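Local coordinates for probable porin (Pseudomonas aeruginosa, PDB 2Y0H), which probably forms a pore across the outer membrane, as an 18-stranded beta barrel of the OprD family of porins, at residues G264-I269 and P283-L288; M289-F294 and E341-T346; K300-R305 and Q326-D331. All coordinates share one frame; numbering follows the deposited sequence.

Contact 1: residues G264-I269 and P283-L288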
loop_
_atom_site.group_PDB
_atom_site.type_symbol
_atom_site.label_atom_id
_atom_site.label_comp_id
_atom_site.label_asym_id
_atom_site.label_seq_id
_atom_site.Cartn_x
_atom_site.Cartn_y
_atom_site.Cartn_z
ATOM N N GLY A 264 -2.085 -2.014 -17.665
ATOM C CA GLY A 264 -0.877 -2.171 -16.894
ATOM C C GLY A 264 -0.026 -3.289 -17.446
ATOM O O GLY A 264 -0.544 -4.313 -17.921
ATOM N N VAL A 265 1.282 -3.081 -17.416
ATOM C CA VAL A 265 2.233 -4.128 -17.748
ATOM C C VAL A 265 3.258 -4.200 -16.624
ATOM O O VAL A 265 3.614 -3.181 -16.035
ATOM C CB VAL A 265 2.968 -3.867 -19.096
ATOM C CG1 VAL A 265 2.007 -3.944 -20.246
ATOM C CG2 VAL A 265 3.665 -2.508 -19.082
ATOM N N GLN A 266 3.748 -5.404 -16.353
ATOM C CA GLN A 266 4.627 -5.646 -15.216
ATOM C C GLN A 266 5.513 -6.834 -15.558
ATOM O O GLN A 266 5.049 -7.827 -16.125
ATOM C CB GLN A 266 3.787 -5.941 -13.965
ATOM C CG GLN A 266 4.553 -6.093 -12.646
ATOM C CD GLN A 266 3.652 -5.823 -11.447
ATOM O OE1 GLN A 266 3.222 -4.679 -11.228
ATOM N NE2 GLN A 266 3.324 -6.878 -10.685
ATOM N N LYS A 267 6.782 -6.736 -15.196
ATOM C CA LYS A 267 7.742 -7.760 -15.556
ATOM C C LYS A 267 8.792 -7.966 -14.445
ATOM O O LYS A 267 9.515 -7.046 -14.083
ATOM C CB LYS A 267 8.392 -7.360 -16.880
ATOM C CG LYS A 267 9.372 -8.349 -17.461
ATOM C CD LYS A 267 9.852 -7.878 -18.847
ATOM C CE LYS A 267 8.698 -7.782 -19.872
ATOM N NZ LYS A 267 7.776 -6.598 -19.701
ATOM N N MET A 268 8.839 -9.174 -13.898
ATOM C CA MET A 268 9.882 -9.572 -12.948
ATOM C C MET A 268 11.066 -10.151 -13.721
ATOM O O MET A 268 10.897 -11.017 -14.583
ATOM C CB MET A 268 9.363 -10.630 -11.963
ATOM C CG MET A 268 8.125 -10.229 -11.163
ATOM S SD MET A 268 8.440 -8.812 -10.061
ATOM C CE MET A 268 7.487 -7.547 -10.917
ATOM N N ILE A 269 12.262 -9.671 -13.407
ATOM C CA ILE A 269 13.482 -10.155 -14.037
ATOM C C ILE A 269 14.471 -10.576 -12.970
ATOM O O ILE A 269 14.695 -9.847 -11.992
ATOM C CB ILE A 269 14.116 -9.061 -14.889
ATOM C CG1 ILE A 269 13.094 -8.555 -15.923
ATOM C CG2 ILE A 269 15.392 -9.572 -15.544
ATOM C CD1 ILE A 269 13.393 -7.175 -16.481
ATOM N N PRO A 283 3.354 -4.121 -2.067
ATOM C CA PRO A 283 4.358 -3.858 -3.104
ATOM C C PRO A 283 3.850 -2.707 -3.977
ATOM O O PRO A 283 2.703 -2.736 -4.423
ATOM C CB PRO A 283 4.380 -5.161 -3.921
ATOM C CG PRO A 283 3.483 -6.137 -3.203
ATOM C CD PRO A 283 2.568 -5.333 -2.345
ATOM N N TYR A 284 4.677 -1.696 -4.192
ATOM C CA TYR A 284 4.256 -0.506 -4.913
ATOM C C TYR A 284 4.317 -0.755 -6.433
ATOM O O TYR A 284 5.214 -0.265 -7.115
ATOM C CB TYR A 284 5.158 0.664 -4.501
ATOM C CG TYR A 284 4.670 2.013 -4.965
ATOM C CD1 TYR A 284 3.452 2.518 -4.524
ATOM C CD2 TYR A 284 5.417 2.774 -5.858
ATOM C CE1 TYR A 284 2.995 3.762 -4.956
ATOM C CE2 TYR A 284 4.974 4.018 -6.289
ATOM C CZ TYR A 284 3.766 4.503 -5.839
ATOM O OH TYR A 284 3.324 5.735 -6.268
ATOM N N VAL A 285 3.369 -1.540 -6.944
ATOM C CA VAL A 285 3.423 -2.032 -8.315
ATOM C C VAL A 285 2.111 -1.877 -9.076
ATOM O O VAL A 285 1.031 -2.025 -8.513
ATOM C CB VAL A 285 3.851 -3.516 -8.375
ATOM C CG1 VAL A 285 5.186 -3.715 -7.658
ATOM C CG2 VAL A 285 2.769 -4.428 -7.795
ATOM N N ALA A 286 2.231 -1.582 -10.367
ATOM C CA ALA A 286 1.088 -1.425 -11.268
ATOM C C ALA A 286 0.039 -2.532 -11.177
ATOM O O ALA A 286 -1.141 -2.252 -11.047
ATOM C CB ALA A 286 1.577 -1.287 -12.705
ATOM N N ASN A 287 0.464 -3.784 -11.248
ATOM C CA ASN A 287 -0.486 -4.889 -11.344
ATOM C C ASN A 287 -0.889 -5.516 -10.005
ATOM O O ASN A 287 -1.359 -6.657 -9.951
ATOM C CB ASN A 287 0.004 -5.935 -12.352
ATOM C CG ASN A 287 -0.095 -5.431 -13.788
ATOM O OD1 ASN A 287 -0.539 -4.308 -14.013
ATOM N ND2 ASN A 287 0.318 -6.255 -14.764
ATOM N N LEU A 288 -0.718 -4.757 -8.929
ATOM C CA LEU A 288 -1.162 -5.194 -7.619
ATOM C C LEU A 288 -2.657 -5.462 -7.628
ATOM O O LEU A 288 -3.426 -4.639 -8.099
ATOM C CB LEU A 288 -0.850 -4.120 -6.571
ATOM C CG LEU A 288 -1.492 -4.412 -5.212
ATOM C CD1 LEU A 288 -0.667 -5.460 -4.505
ATOM C CD2 LEU A 288 -1.623 -3.153 -4.367
#

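Contact 2: residues M289-F294 and E341-T346. With C8E ((hydroxyethyloxy)tri(ethyloxy)octane), chain L.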
loop_
_atom_site.group_PDB
_atom_site.type_symbol
_atom_site.label_atom_id
_atom_site.label_comp_id
_atom_site.label_asym_id
_atom_site.label_seq_id
_atom_site.Cartn_x
_atom_site.Cartn_y
_atom_site.Cartn_z
ATOM N N MET A 289 -3.073 -6.600 -7.084
ATOM C CA MET A 289 -4.490 -6.952 -7.038
ATOM C C MET A 289 -4.954 -7.232 -5.602
ATOM O O MET A 289 -4.148 -7.235 -4.683
ATOM C CB MET A 289 -4.763 -8.161 -7.941
ATOM C CG MET A 289 -4.533 -7.861 -9.413
ATOM S SD MET A 289 -5.906 -6.904 -10.098
ATOM C CE MET A 289 -7.080 -8.253 -10.380
ATOM N N ALA A 290 -6.249 -7.472 -5.417
ATOM C CA ALA A 290 -6.789 -7.681 -4.075
ATOM C C ALA A 290 -6.154 -8.885 -3.384
ATOM O O ALA A 290 -5.877 -8.850 -2.195
ATOM C CB ALA A 290 -8.293 -7.832 -4.133
ATOM N N TYR A 291 -5.919 -9.950 -4.138
ATOM C CA TYR A 291 -5.326 -11.159 -3.583
ATOM C C TYR A 291 -3.846 -11.312 -3.954
ATOM O O TYR A 291 -2.979 -11.300 -3.079
ATOM C CB TYR A 291 -6.144 -12.389 -4.003
ATOM C CG TYR A 291 -5.567 -13.716 -3.554
ATOM C CD1 TYR A 291 -5.235 -13.936 -2.220
ATOM C CD2 TYR A 291 -5.374 -14.752 -4.458
ATOM C CE1 TYR A 291 -4.712 -15.144 -1.807
ATOM C CE2 TYR A 291 -4.849 -15.963 -4.058
ATOM C CZ TYR A 291 -4.520 -16.154 -2.728
ATOM O OH TYR A 291 -3.995 -17.359 -2.316
ATOM N N GLN A 292 -3.546 -11.439 -5.244
ATOM C CA GLN A 292 -2.156 -11.618 -5.686
ATOM C C GLN A 292 -1.459 -10.323 -6.088
ATOM O O GLN A 292 -2.103 -9.359 -6.521
ATOM C CB GLN A 292 -2.075 -12.631 -6.824
ATOM C CG GLN A 292 -2.229 -14.059 -6.346
ATOM C CD GLN A 292 -1.189 -14.427 -5.297
ATOM O OE1 GLN A 292 -1.521 -14.723 -4.152
ATOM N NE2 GLN A 292 0.072 -14.405 -5.687
ATOM N N THR A 293 -0.142 -10.299 -5.928
ATOM C CA THR A 293 0.642 -9.120 -6.294
ATOM C C THR A 293 1.287 -9.250 -7.679
ATOM O O THR A 293 1.790 -8.266 -8.210
ATOM C CB THR A 293 1.743 -8.788 -5.242
ATOM O OG1 THR A 293 2.797 -9.748 -5.323
ATOM C CG2 THR A 293 1.173 -8.784 -3.821
ATOM N N PHE A 294 1.265 -10.454 -8.253
ATOM C CA PHE A 294 1.838 -10.702 -9.582
ATOM C C PHE A 294 3.307 -10.292 -9.668
ATOM O O PHE A 294 3.752 -9.686 -10.648
ATOM C CB PHE A 294 0.995 -10.010 -10.662
ATOM C CG PHE A 294 -0.326 -10.677 -10.895
ATOM C CD1 PHE A 294 -1.388 -10.453 -10.032
ATOM C CD2 PHE A 294 -0.493 -11.566 -11.945
ATOM C CE1 PHE A 294 -2.606 -11.090 -10.229
ATOM C CE2 PHE A 294 -1.715 -12.208 -12.150
ATOM C CZ PHE A 294 -2.767 -11.972 -11.285
ATOM N N GLU A 341 -1.264 -17.499 -13.910
ATOM C CA GLU A 341 -2.358 -17.155 -13.017
ATOM C C GLU A 341 -3.153 -15.986 -13.574
ATOM O O GLU A 341 -2.655 -15.215 -14.401
ATOM C CB GLU A 341 -1.820 -16.823 -11.611
ATOM C CG GLU A 341 -0.913 -15.582 -11.554
ATOM C CD GLU A 341 -0.185 -15.403 -10.214
ATOM O OE1 GLU A 341 -0.444 -16.164 -9.267
ATOM O OE2 GLU A 341 0.666 -14.502 -10.111
ATOM N N TRP A 342 -4.391 -15.853 -13.117
ATOM C CA TRP A 342 -5.172 -14.663 -13.406
ATOM C C TRP A 342 -6.053 -14.264 -12.227
ATOM O O TRP A 342 -6.414 -15.096 -11.394
ATOM C CB TRP A 342 -6.002 -14.821 -14.683
ATOM C CG TRP A 342 -7.099 -15.836 -14.677
ATOM C CD1 TRP A 342 -7.042 -17.098 -15.203
ATOM C CD2 TRP A 342 -8.448 -15.669 -14.190
ATOM N NE1 TRP A 342 -8.257 -17.731 -15.055
ATOM C CE2 TRP A 342 -9.135 -16.878 -14.437
ATOM C CE3 TRP A 342 -9.129 -14.628 -13.558
ATOM C CZ2 TRP A 342 -10.472 -17.072 -14.077
ATOM C CZ3 TRP A 342 -10.463 -14.818 -13.197
ATOM C CH2 TRP A 342 -11.119 -16.033 -13.462
ATOM N N GLU A 343 -6.386 -12.983 -12.153
ATOM C CA GLU A 343 -7.265 -12.510 -11.105
ATOM C C GLU A 343 -8.199 -11.446 -11.656
ATOM O O GLU A 343 -7.804 -10.623 -12.479
ATOM C CB GLU A 343 -6.464 -11.958 -9.924
ATOM C CG GLU A 343 -7.316 -11.619 -8.690
ATOM C CD GLU A 343 -6.488 -11.240 -7.443
ATOM O OE1 GLU A 343 -5.339 -11.719 -7.307
ATOM O OE2 GLU A 343 -6.997 -10.464 -6.600
ATOM N N ARG A 344 -9.445 -11.485 -11.213
ATOM C CA ARG A 344 -10.365 -10.402 -11.474
ATOM C C ARG A 344 -10.841 -9.828 -10.142
ATOM O O ARG A 344 -11.080 -10.569 -9.198
ATOM C CB ARG A 344 -11.549 -10.887 -12.309
ATOM C CG ARG A 344 -12.704 -9.896 -12.382
ATOM C CD ARG A 344 -13.061 -9.596 -13.822
ATOM N NE ARG A 344 -12.962 -10.799 -14.646
ATOM C CZ ARG A 344 -13.227 -10.833 -15.947
ATOM N NH1 ARG A 344 -13.620 -9.722 -16.563
ATOM N NH2 ARG A 344 -13.106 -11.971 -16.625
ATOM N N ASN A 345 -10.943 -8.502 -10.080
ATOM C CA ASN A 345 -11.448 -7.790 -8.912
ATOM C C ASN A 345 -12.573 -6.891 -9.372
ATOM O O ASN A 345 -12.404 -6.126 -10.321
ATOM C CB ASN A 345 -10.372 -6.890 -8.293
ATOM C CG ASN A 345 -9.271 -7.662 -7.595
ATOM O OD1 ASN A 345 -8.212 -7.105 -7.292
ATOM N ND2 ASN A 345 -9.510 -8.935 -7.330
ATOM N N THR A 346 -13.724 -6.988 -8.722
ATOM C CA THR A 346 -14.800 -6.056 -8.980
ATOM C C THR A 346 -15.197 -5.434 -7.657
ATOM O O THR A 346 -15.557 -6.134 -6.711
ATOM C CB THR A 346 -16.013 -6.736 -9.631
ATOM O OG1 THR A 346 -15.632 -7.272 -10.902
ATOM C CG2 THR A 346 -17.137 -5.737 -9.827
HETATM C C7 C8E L . -4.623 -17.883 -18.503
HETATM C C8 C8E L . -3.629 -18.835 -17.839
HETATM O O9 C8E L . -3.936 -18.968 -16.462
HETATM C C10 C8E L . -5.126 -19.703 -16.224
HETATM C C11 C8E L . -4.900 -20.750 -15.134
HETATM O O12 C8E L . -5.749 -21.864 -15.326
HETATM O O HOH W 1 1.210 -13.451 -7.647
#

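Contact 3: residues K300-R305 and Q326-D331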
loop_
_atom_site.group_PDB
_atom_site.type_symbol
_atom_site.label_atom_id
_atom_site.label_comp_id
_atom_site.label_asym_id
_atom_site.label_seq_id
_atom_site.Cartn_x
_atom_site.Cartn_y
_atom_site.Cartn_z
ATOM N N LYS A 300 5.515 -12.325 -15.905
ATOM C CA LYS A 300 5.118 -11.239 -16.797
ATOM C C LYS A 300 3.606 -11.133 -16.742
ATOM O O LYS A 300 2.914 -12.136 -16.862
ATOM C CB LYS A 300 5.529 -11.544 -18.239
ATOM C CG LYS A 300 7.030 -11.557 -18.512
ATOM C CD LYS A 300 7.299 -12.249 -19.851
ATOM C CE LYS A 300 8.767 -12.181 -20.262
ATOM N NZ LYS A 300 9.126 -13.256 -21.233
ATOM N N SER A 301 3.084 -9.928 -16.562
ATOM C CA SER A 301 1.640 -9.774 -16.427
ATOM C C SER A 301 1.161 -8.487 -17.051
ATOM O O SER A 301 1.910 -7.506 -17.156
ATOM C CB SER A 301 1.212 -9.826 -14.952
ATOM O OG SER A 301 1.874 -8.828 -14.186
ATOM N N TRP A 302 -0.093 -8.505 -17.479
ATOM C CA TRP A 302 -0.734 -7.321 -18.004
ATOM C C TRP A 302 -2.080 -7.138 -17.321
ATOM O O TRP A 302 -2.672 -8.096 -16.817
ATOM C CB TRP A 302 -0.889 -7.411 -19.530
ATOM C CG TRP A 302 -1.564 -8.668 -20.027
ATOM C CD1 TRP A 302 -0.952 -9.829 -20.434
ATOM C CD2 TRP A 302 -2.968 -8.884 -20.183
ATOM N NE1 TRP A 302 -1.894 -10.751 -20.834
ATOM C CE2 TRP A 302 -3.138 -10.199 -20.691
ATOM C CE3 TRP A 302 -4.101 -8.097 -19.956
ATOM C CZ2 TRP A 302 -4.394 -10.740 -20.965
ATOM C CZ3 TRP A 302 -5.351 -8.640 -20.231
ATOM C CH2 TRP A 302 -5.486 -9.951 -20.728
ATOM N N GLN A 303 -2.559 -5.901 -17.315
ATOM C CA GLN A 303 -3.782 -5.557 -16.622
ATOM C C GLN A 303 -4.708 -4.762 -17.535
ATOM O O GLN A 303 -4.253 -3.955 -18.350
ATOM C CB GLN A 303 -3.462 -4.729 -15.359
ATOM C CG GLN A 303 -4.694 -4.107 -14.724
ATOM C CD GLN A 303 -4.437 -3.269 -13.473
ATOM O OE1 GLN A 303 -5.382 -2.733 -12.898
ATOM N NE2 GLN A 303 -3.177 -3.165 -13.043
ATOM N N LEU A 304 -6.005 -5.013 -17.399
ATOM C CA LEU A 304 -7.039 -4.118 -17.909
ATOM C C LEU A 304 -7.938 -3.702 -16.738
ATOM O O LEU A 304 -8.345 -4.535 -15.921
ATOM C CB LEU A 304 -7.866 -4.794 -19.007
ATOM C CG LEU A 304 -7.095 -5.190 -20.276
ATOM C CD1 LEU A 304 -8.004 -5.939 -21.246
ATOM C CD2 LEU A 304 -6.465 -3.986 -20.956
ATOM N N ARG A 305 -8.230 -2.408 -16.654
ATOM C CA ARG A 305 -9.042 -1.872 -15.570
ATOM C C ARG A 305 -10.040 -0.825 -16.067
ATOM O O ARG A 305 -9.710 0.033 -16.890
ATOM C CB ARG A 305 -8.139 -1.251 -14.504
ATOM C CG ARG A 305 -8.892 -0.490 -13.428
ATOM C CD ARG A 305 -7.936 0.073 -12.353
ATOM N NE ARG A 305 -8.658 0.944 -11.434
ATOM C CZ ARG A 305 -8.282 1.214 -10.184
ATOM N NH1 ARG A 305 -7.164 0.689 -9.664
ATOM N NH2 ARG A 305 -9.040 2.016 -9.451
ATOM N N GLN A 326 -3.489 -10.871 -15.773
ATOM C CA GLN A 326 -3.130 -12.212 -16.198
ATOM C C GLN A 326 -1.615 -12.335 -16.190
ATOM O O GLN A 326 -0.921 -11.514 -16.798
ATOM C CB GLN A 326 -3.685 -12.458 -17.603
ATOM C CG GLN A 326 -3.399 -13.838 -18.176
ATOM C CD GLN A 326 -4.194 -14.094 -19.450
ATOM O OE1 GLN A 326 -5.411 -13.928 -19.473
ATOM N NE2 GLN A 326 -3.504 -14.478 -20.515
ATOM N N GLY A 327 -1.109 -13.354 -15.501
ATOM C CA GLY A 327 0.324 -13.563 -15.354
ATOM C C GLY A 327 0.829 -14.877 -15.944
ATOM O O GLY A 327 0.108 -15.871 -15.984
ATOM N N ARG A 328 2.083 -14.886 -16.385
ATOM C CA ARG A 328 2.662 -16.060 -17.024
ATOM C C ARG A 328 4.161 -16.140 -16.764
ATOM O O ARG A 328 4.750 -15.216 -16.188
ATOM C CB ARG A 328 2.421 -15.995 -18.537
ATOM C CG ARG A 328 3.098 -14.804 -19.192
ATOM C CD ARG A 328 2.683 -14.633 -20.653
ATOM N NE ARG A 328 3.556 -13.674 -21.328
ATOM C CZ ARG A 328 3.418 -12.355 -21.256
ATOM N NH1 ARG A 328 2.431 -11.831 -20.532
ATOM N NH2 ARG A 328 4.271 -11.559 -21.897
ATOM N N ASP A 329 4.770 -17.241 -17.204
ATOM C CA ASP A 329 6.215 -17.457 -17.078
ATOM C C ASP A 329 6.660 -17.522 -15.619
ATOM O O ASP A 329 7.809 -17.200 -15.296
ATOM C CB ASP A 329 7.015 -16.363 -17.789
ATOM C CG ASP A 329 6.743 -16.298 -19.285
ATOM O OD1 ASP A 329 6.099 -17.215 -19.824
ATOM O OD2 ASP A 329 7.180 -15.317 -19.924
ATOM N N ILE A 330 5.761 -17.917 -14.727
ATOM C CA ILE A 330 6.142 -18.007 -13.320
ATOM C C ILE A 330 7.103 -19.175 -13.108
ATOM O O ILE A 330 6.774 -20.325 -13.399
ATOM C CB ILE A 330 4.925 -18.150 -12.392
ATOM C CG1 ILE A 330 4.029 -16.913 -12.504
ATOM C CG2 ILE A 330 5.385 -18.370 -10.940
ATOM C CD1 ILE A 330 2.702 -17.074 -11.815
ATOM N N ASP A 331 8.299 -18.877 -12.611
ATOM C CA ASP A 331 9.305 -19.915 -12.423
ATOM C C ASP A 331 8.925 -20.865 -11.292
ATOM O O ASP A 331 8.728 -20.438 -10.154
ATOM C CB ASP A 331 10.685 -19.304 -12.155
ATOM C CG ASP A 331 11.759 -20.362 -11.936
ATOM O OD1 ASP A 331 11.661 -21.449 -12.541
ATOM O OD2 ASP A 331 12.698 -20.108 -11.153
HETATM O O HOH W 2 0.339 -12.909 -18.785
#

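Contact 1: residues G264-I269 and P283-L288
Gln266 and Asn287 meet in a buried polar contact between a strand of the barrel wall and the loop after that strand. Residues 264-269 lie on strand 259-269. Residues 283-288 belong to the long loop between that strand and strand 300-309, folded against the inner face of the barrel. Val285 to Leu288 form a type I beta turn, and its backbone is what Gln266 reaches.

The first torsion of Gln266 sets CG anti to the backbone N (chi1 -175°), and the extended chain carries the amide out from the wall. Its OE1 accepts from Asn287 N at 2.9 Å. The bond is nearly straight, with 169° at the hydrogen. The donor stands well above the carbonyl plane, so it is not on a lone pair. The same oxygen lies 3.1 Å from Val285 CB, and the two side chains cross at about a right angle. Gln266 NE2 turns to the carbonyl of Phe294, further along the same loop.

Asn287 runs past Gln266 in the opposite direction, back toward the strand. The two amide planes are 32° apart. Asn287 ND2 comes within 3.6 Å of Gln266 CB, but its hydrogen bond goes to Ser301 OG. Asn287 OD1 lies 3.6 Å from Gly264 CA and accepts from Gln303 NE2. Ala286 adds its CB 4.0 Å from Gln266 OE1, while its N is held by Asn249 OD1.

Both amides are thus bonded at each end. Their hydrogen bonds fix how each group is turned and satisfy polar atoms in a buried place. The loop is held to the wall by directed bonds more than by apolar contact.

Contact 2: residues M289-F294 and E341-T346
Met289 lays its side chain on strand 339-351, with CE 3.2 Å from Glu343 O. The chain is bent at chi2 and chi3, which folds the methyl back between Glu343 and Asn345. Ala290 N donates to Asn345 OD1 at 2.7 Å, and Arg323 NE is a second donor to that oxygen. The next two backbone amides share one carboxylate. Tyr291 N binds Glu343 OE2 and Gln292 N binds Glu343 OE1, each at 2.7 Å and each on the syn lone pair. Glu343 CG is anti to its backbone N (chi1 -172°), and the extended chain lifts the carboxylate to the loop. OE2 also takes Asn345 ND2 on its anti lone pair, at 3.0 Å. These three bonds fix the rotation of the carboxylate and would favour its charged form. Gln292 NE2 reaches Glu341 OE2 through a water, while Glu341 OE1 pairs with Arg296 and Tyr369 OH. Phe294 meets Glu341 with one ring face under OE2. Its CE2 is 3.5 Å from Glu341 CG, and its edge meets Glu343 CB. On the other side of the strand, Trp342 CD1 touches C10 of a bound detergent at 3.4 Å. An inward-folded loop held to the barrel wall, with the opposite side of the strand turned to detergent, is the build of a porin barrel.

Contact 3: residues K300-R305 and Q326-D331
Lys300 and Ser301 pair with Arg328 and Gly327 in the tight part of this antiparallel ladder. Lys300 and Arg328 form a hydrogen-bonded pair, with Lys300 N to Arg328 O at 3.0 Å and Arg328 N to Lys300 O at 2.9 Å. Trp302 and Gln326 form the next such pair. Ser301 and Gly327 lie between them as a non-hydrogen-bonded pair, CA to CA only 4.2 Å. Ser301 OG turns inward to Asn287 ND2.

The side carrying Lys300, Trp302, Gln326 and Arg328 is looser and more exposed. Gln326 CB sits over one face of Trp302, 4.2 Å from the six-membered ring centroid, in a CH-pi contact. The Arg328 guanidinium lies with one face over Lys300 CB. In its plane, NH1 donates to a water at 2.9 Å, and that water donates to Gln326 O. Lys300 runs out extended to a salt bridge, NZ to Asp329 OD2 at 3.1 Å. This carboxylate probably eases the nearness of the Lys300 and Arg328 charges.

The two strands are consecutive staves of the barrel. Strand 259-269 continues the sheet beside residues 300-305, and strand 339-351 continues it beside strand 318-330, where Gly327 bonds Glu341.

How the contacts relate
The three contacts occupy one patch of barrel wall, on strands 259-269, 300-309, 318-330 and 339-351. Contact 3 belongs to the wall itself, and its exposed side carries an aromatic ring and charged groups. Contacts 1 and 2 hold successive parts of one inward loop to the inner face of the wall. Contact 1 is the more buried and uses neutral amides, whereas contact 2 adds carboxylates and a water to an asparagine amide. The strand of contact 1 also holds the loop segment of contact 2, through Gln266. Backbone bonds join the wall segments, Gly264 O to Gln303 N at 2.6 Å and Glu341 O to Gly327 N at 2.7 Å.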